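Putative sarcosine dimethylglycine methyltransferase (PDB 2O57) probably transfers methyl groups from S-adenosylmethionine to sarcosine and dimethylglycine. Local coordinates at residues Lys166-Leu177 and Tyr217-Leu226. Residues are numbered along the deposited sequence; the frame is centred on the assembly and turned at random.
Sequences KLKVFQECARVL and YRSLAKECGL
Tyr-217 takes the edge of the Phe-170 ring on its face. The pair is T-shaped, with centroids 5.3 Å apart and planes at 60°. Phe-170 CZ lies 3.7 Å from Tyr-217 CG, near the root of the tyrosine ring. Lys-166 passes the outer end of that ring with CD and CE. Its ammonium bonds to Ser-163 O, and the tyrosine hydroxyl bonds to Asp-187. Leu-220 splits its methyls between two neighbours: CD1 meets Lys-166 CB at 3.5 Å, and CD2 meets Leu-167 CD1. Its CB sits beside Phe-170 CD2. Ala-221 adds its methyl 3.9 Å from Phe-170 CD1, while its backbone N and Tyr-217 O lie over one face of the phenylalanine ring. CG of Phe-170 is anti to its carbonyl carbon (chi1 -81°), which directs the ring between Tyr-217, Leu-220 and Ala-221. Replacing Phe-170 with alanine is likely to leave a gap among these three and to lose the ring edge that meets the Tyr-217 face. Glu-223 OE2 lies 3.6 Å from Leu-167 CD1. Cys-224 turns its sulfur to the backbone of Phe-170 and to Gln-171 CG, and its CB meets the Ala-174 methyl. Gly-225, with positive phi, is the C-prime residue of a Schellman motif in which Leu-226 N bonds to Ala-221 O. Leu-226 packs on Ala-174 CB, and its CD2 is 4.0 Å from Leu-177 CD1. The axes of helix segments 166-176 and 217-223 come within 8.8 Å and cross at -46°. Both helices lie on the central sheet of a Rossmann-like methyltransferase fold: Phe-170 touches Met-183, and Ala-221 touches Phe-291. The contact between them is essentially apolar and aromatic, so its hold rests on close fit and burial rather than on charge pairing.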
loop_
_atom_site.group_PDB
_atom_site.type_symbol
_atom_site.label_atom_id
_atom_site.label_comp_id
_atom_site.label_asym_id
_atom_site.label_seq_id
_atom_site.Cartn_x
_atom_site.Cartn_y
_atom_site.Cartn_z
ATOM N N LYS A 166 -0.285 -15.597 17.220
ATOM C CA LYS A 166 -0.373 -15.211 15.802
ATOM C C LYS A 166 -0.191 -16.391 14.857
ATOM O O LYS A 166 -0.838 -16.425 13.814
ATOM C CB LYS A 166 0.621 -14.090 15.458
ATOM C CG LYS A 166 0.520 -12.796 16.299
ATOM C CD LYS A 166 -0.522 -11.822 15.794
ATOM C CE LYS A 166 -0.329 -10.419 16.415
ATOM N NZ LYS A 166 -0.596 -10.424 17.876
ATOM N N LEU A 167 0.681 -17.351 15.196
ATOM C CA LEU A 167 0.826 -18.538 14.348
ATOM C C LEU A 167 -0.516 -19.283 14.246
ATOM O O LEU A 167 -0.933 -19.665 13.178
ATOM C CB LEU A 167 1.939 -19.496 14.815
ATOM C CG LEU A 167 2.107 -20.794 13.982
ATOM C CD1 LEU A 167 2.344 -20.513 12.473
ATOM C CD2 LEU A 167 3.151 -21.817 14.556
ATOM N N LYS A 168 -1.163 -19.539 15.373
ATOM C CA LYS A 168 -2.462 -20.215 15.342
ATOM C C LYS A 168 -3.539 -19.459 14.529
ATOM O O LYS A 168 -4.291 -20.091 13.784
ATOM C CB LYS A 168 -2.933 -20.527 16.772
ATOM C CG LYS A 168 -4.204 -21.364 16.859
ATOM C CD LYS A 168 -4.085 -22.694 16.102
ATOM C CE LYS A 168 -5.343 -23.532 16.376
ATOM N NZ LYS A 168 -5.323 -24.766 15.574
ATOM N N VAL A 169 -3.566 -18.121 14.642
ATOM C CA VAL A 169 -4.426 -17.245 13.805
ATOM C C VAL A 169 -4.207 -17.539 12.323
ATOM O O VAL A 169 -5.143 -17.857 11.596
ATOM C CB VAL A 169 -4.160 -15.736 14.074
ATOM C CG1 VAL A 169 -5.034 -14.838 13.166
ATOM C CG2 VAL A 169 -4.409 -15.411 15.560
ATOM N N PHE A 170 -2.964 -17.471 11.887
ATOM C CA PHE A 170 -2.673 -17.730 10.479
ATOM C C PHE A 170 -2.954 -19.190 10.079
ATOM O O PHE A 170 -3.386 -19.431 8.972
ATOM C CB PHE A 170 -1.236 -17.286 10.121
ATOM C CG PHE A 170 -1.122 -15.806 9.859
ATOM C CD1 PHE A 170 -1.474 -15.267 8.596
ATOM C CD2 PHE A 170 -0.643 -14.953 10.846
ATOM C CE1 PHE A 170 -1.399 -13.885 8.363
ATOM C CE2 PHE A 170 -0.523 -13.587 10.624
ATOM C CZ PHE A 170 -0.911 -13.035 9.377
ATOM N N GLN A 171 -2.757 -20.153 10.991
ATOM C CA GLN A 171 -3.078 -21.555 10.679
ATOM C C GLN A 171 -4.602 -21.710 10.426
ATOM O O GLN A 171 -5.023 -22.455 9.530
ATOM C CB GLN A 171 -2.621 -22.499 11.811
ATOM C CG GLN A 171 -1.103 -22.733 11.828
ATOM C CD GLN A 171 -0.642 -23.506 13.034
ATOM O OE1 GLN A 171 -1.267 -23.455 14.088
ATOM N NE2 GLN A 171 0.461 -24.224 12.891
ATOM N N GLU A 172 -5.403 -21.086 11.284
ATOM C CA GLU A 172 -6.863 -21.113 11.143
ATOM C C GLU A 172 -7.308 -20.403 9.876
ATOM O O GLU A 172 -8.196 -20.884 9.193
ATOM C CB GLU A 172 -7.563 -20.501 12.364
ATOM C CG GLU A 172 -7.552 -21.416 13.608
ATOM C CD GLU A 172 -8.377 -22.651 13.337
ATOM O OE1 GLU A 172 -9.618 -22.583 13.455
ATOM O OE2 GLU A 172 -7.799 -23.687 12.973
ATOM N N CYS A 173 -6.701 -19.246 9.581
ATOM C CA CYS A 173 -7.026 -18.523 8.334
ATOM C C CYS A 173 -6.798 -19.421 7.109
ATOM O O CYS A 173 -7.681 -19.528 6.233
ATOM C CB CYS A 173 -6.262 -17.205 8.206
ATOM S SG CYS A 173 -6.811 -15.908 9.389
ATOM N N ALA A 174 -5.629 -20.065 7.052
ATOM C CA ALA A 174 -5.323 -20.929 5.940
ATOM C C ALA A 174 -6.261 -22.135 5.875
ATOM O O ALA A 174 -6.754 -22.466 4.803
ATOM C CB ALA A 174 -3.844 -21.347 5.930
ATOM N N ARG A 175 -6.554 -22.740 7.031
ATOM C CA ARG A 175 -7.479 -23.875 7.104
ATOM C C ARG A 175 -8.857 -23.565 6.507
ATOM O O ARG A 175 -9.411 -24.351 5.733
ATOM C CB ARG A 175 -7.655 -24.349 8.562
ATOM C CG ARG A 175 -8.572 -25.557 8.681
ATOM C CD ARG A 175 -8.753 -26.023 10.125
ATOM N NE ARG A 175 -9.478 -25.042 10.949
ATOM C CZ ARG A 175 -10.799 -24.877 10.938
ATOM N NH1 ARG A 175 -11.566 -25.596 10.110
ATOM N NH2 ARG A 175 -11.352 -23.991 11.757
ATOM N N VAL A 176 -9.422 -22.424 6.878
ATOM C CA VAL A 176 -10.786 -22.133 6.464
ATOM C C VAL A 176 -10.915 -21.519 5.069
ATOM O O VAL A 176 -12.000 -21.445 4.522
ATOM C CB VAL A 176 -11.567 -21.327 7.527
ATOM C CG1 VAL A 176 -11.573 -22.099 8.873
ATOM C CG2 VAL A 176 -11.035 -19.849 7.670
ATOM N N LEU A 177 -9.802 -21.073 4.502
ATOM C CA LEU A 177 -9.835 -20.553 3.146
ATOM C C LEU A 177 -9.897 -21.699 2.181
ATOM O O LEU A 177 -9.247 -22.744 2.383
ATOM C CB LEU A 177 -8.602 -19.691 2.828
ATOM C CG LEU A 177 -8.630 -18.213 3.201
ATOM C CD1 LEU A 177 -7.223 -17.620 2.988
ATOM C CD2 LEU A 177 -9.687 -17.474 2.363
ATOM N N TYR A 217 4.203 -11.378 9.966
ATOM C CA TYR A 217 2.984 -11.859 9.315
ATOM C C TYR A 217 3.289 -12.598 8.003
ATOM O O TYR A 217 2.691 -13.636 7.714
ATOM C CB TYR A 217 2.013 -10.698 9.081
ATOM C CG TYR A 217 1.311 -10.220 10.362
ATOM C CD1 TYR A 217 1.691 -10.700 11.624
ATOM C CD2 TYR A 217 0.287 -9.293 10.302
ATOM C CE1 TYR A 217 1.039 -10.250 12.807
ATOM C CE2 TYR A 217 -0.382 -8.851 11.468
ATOM C CZ TYR A 217 0.020 -9.328 12.716
ATOM O OH TYR A 217 -0.655 -8.864 13.855
ATOM N N ARG A 218 4.220 -12.071 7.211
ATOM C CA ARG A 218 4.601 -12.733 5.951
ATOM C C ARG A 218 5.185 -14.130 6.205
ATOM O O ARG A 218 4.852 -15.101 5.491
ATOM C CB ARG A 218 5.597 -11.872 5.182
ATOM C CG ARG A 218 6.125 -12.486 3.867
ATOM C CD ARG A 218 6.911 -11.404 3.052
ATOM N NE ARG A 218 8.155 -11.080 3.753
ATOM C CZ ARG A 218 9.112 -10.278 3.301
ATOM N NH1 ARG A 218 9.001 -9.678 2.116
ATOM N NH2 ARG A 218 10.201 -10.091 4.032
ATOM N N SER A 219 6.058 -14.218 7.217
ATOM C CA SER A 219 6.712 -15.469 7.600
ATOM C C SER A 219 5.699 -16.497 8.103
ATOM O O SER A 219 5.705 -17.658 7.692
ATOM C CB SER A 219 7.740 -15.199 8.711
ATOM O OG SER A 219 8.267 -16.434 9.170
ATOM N N LEU A 220 4.832 -16.075 9.013
ATOM C CA LEU A 220 3.754 -16.945 9.531
ATOM C C LEU A 220 2.820 -17.368 8.415
ATOM O O LEU A 220 2.506 -18.550 8.286
ATOM C CB LEU A 220 2.962 -16.250 10.650
ATOM C CG LEU A 220 3.711 -15.922 11.958
ATOM C CD1 LEU A 220 2.792 -15.106 12.902
ATOM C CD2 LEU A 220 4.182 -17.212 12.656
ATOM N N ALA A 221 2.372 -16.415 7.609
ATOM C CA ALA A 221 1.458 -16.753 6.523
ATOM C C ALA A 221 2.127 -17.809 5.591
ATOM O O ALA A 221 1.484 -18.769 5.161
ATOM C CB ALA A 221 1.093 -15.525 5.729
ATOM N N LYS A 222 3.404 -17.615 5.276
ATOM C CA LYS A 222 4.090 -18.514 4.329
ATOM C C LYS A 222 4.184 -19.922 4.869
ATOM O O LYS A 222 3.948 -20.869 4.151
ATOM C CB LYS A 222 5.483 -18.009 3.978
ATOM C CG LYS A 222 6.301 -18.929 3.045
ATOM C CD LYS A 222 7.665 -18.303 2.800
ATOM C CE LYS A 222 8.659 -19.295 2.131
ATOM N NZ LYS A 222 9.836 -18.534 1.622
ATOM N N GLU A 223 4.530 -20.035 6.145
ATOM C CA GLU A 223 4.532 -21.310 6.869
ATOM C C GLU A 223 3.191 -22.079 6.693
ATOM O O GLU A 223 3.167 -23.318 6.650
ATOM C CB GLU A 223 4.744 -20.984 8.349
ATOM C CG GLU A 223 5.667 -21.838 8.989
ATOM C CD GLU A 223 5.673 -21.623 10.471
ATOM O OE1 GLU A 223 6.253 -20.595 10.900
ATOM O OE2 GLU A 223 5.099 -22.501 11.167
ATOM N N CYS A 224 2.091 -21.319 6.617
ATOM C CA CYS A 224 0.739 -21.864 6.537
ATOM C C CYS A 224 0.208 -22.056 5.114
ATOM O O CYS A 224 -0.982 -22.331 4.925
ATOM C CB CYS A 224 -0.219 -20.971 7.339
ATOM S SG CYS A 224 0.264 -20.888 9.083
ATOM N N GLY A 225 1.084 -21.890 4.120
ATOM C CA GLY A 225 0.688 -21.994 2.707
ATOM C C GLY A 225 -0.025 -20.761 2.154
ATOM O O GLY A 225 -0.760 -20.861 1.162
ATOM N N LEU A 226 0.198 -19.601 2.784
ATOM C CA LEU A 226 -0.339 -18.341 2.266
ATOM C C LEU A 226 0.759 -17.462 1.734
ATOM O O LEU A 226 1.605 -16.959 2.500
ATOM C CB LEU A 226 -1.131 -17.550 3.321
ATOM C CG LEU A 226 -2.241 -18.267 4.086
ATOM C CD1 LEU A 226 -2.783 -17.396 5.234
ATOM C CD2 LEU A 226 -3.331 -18.614 3.121
#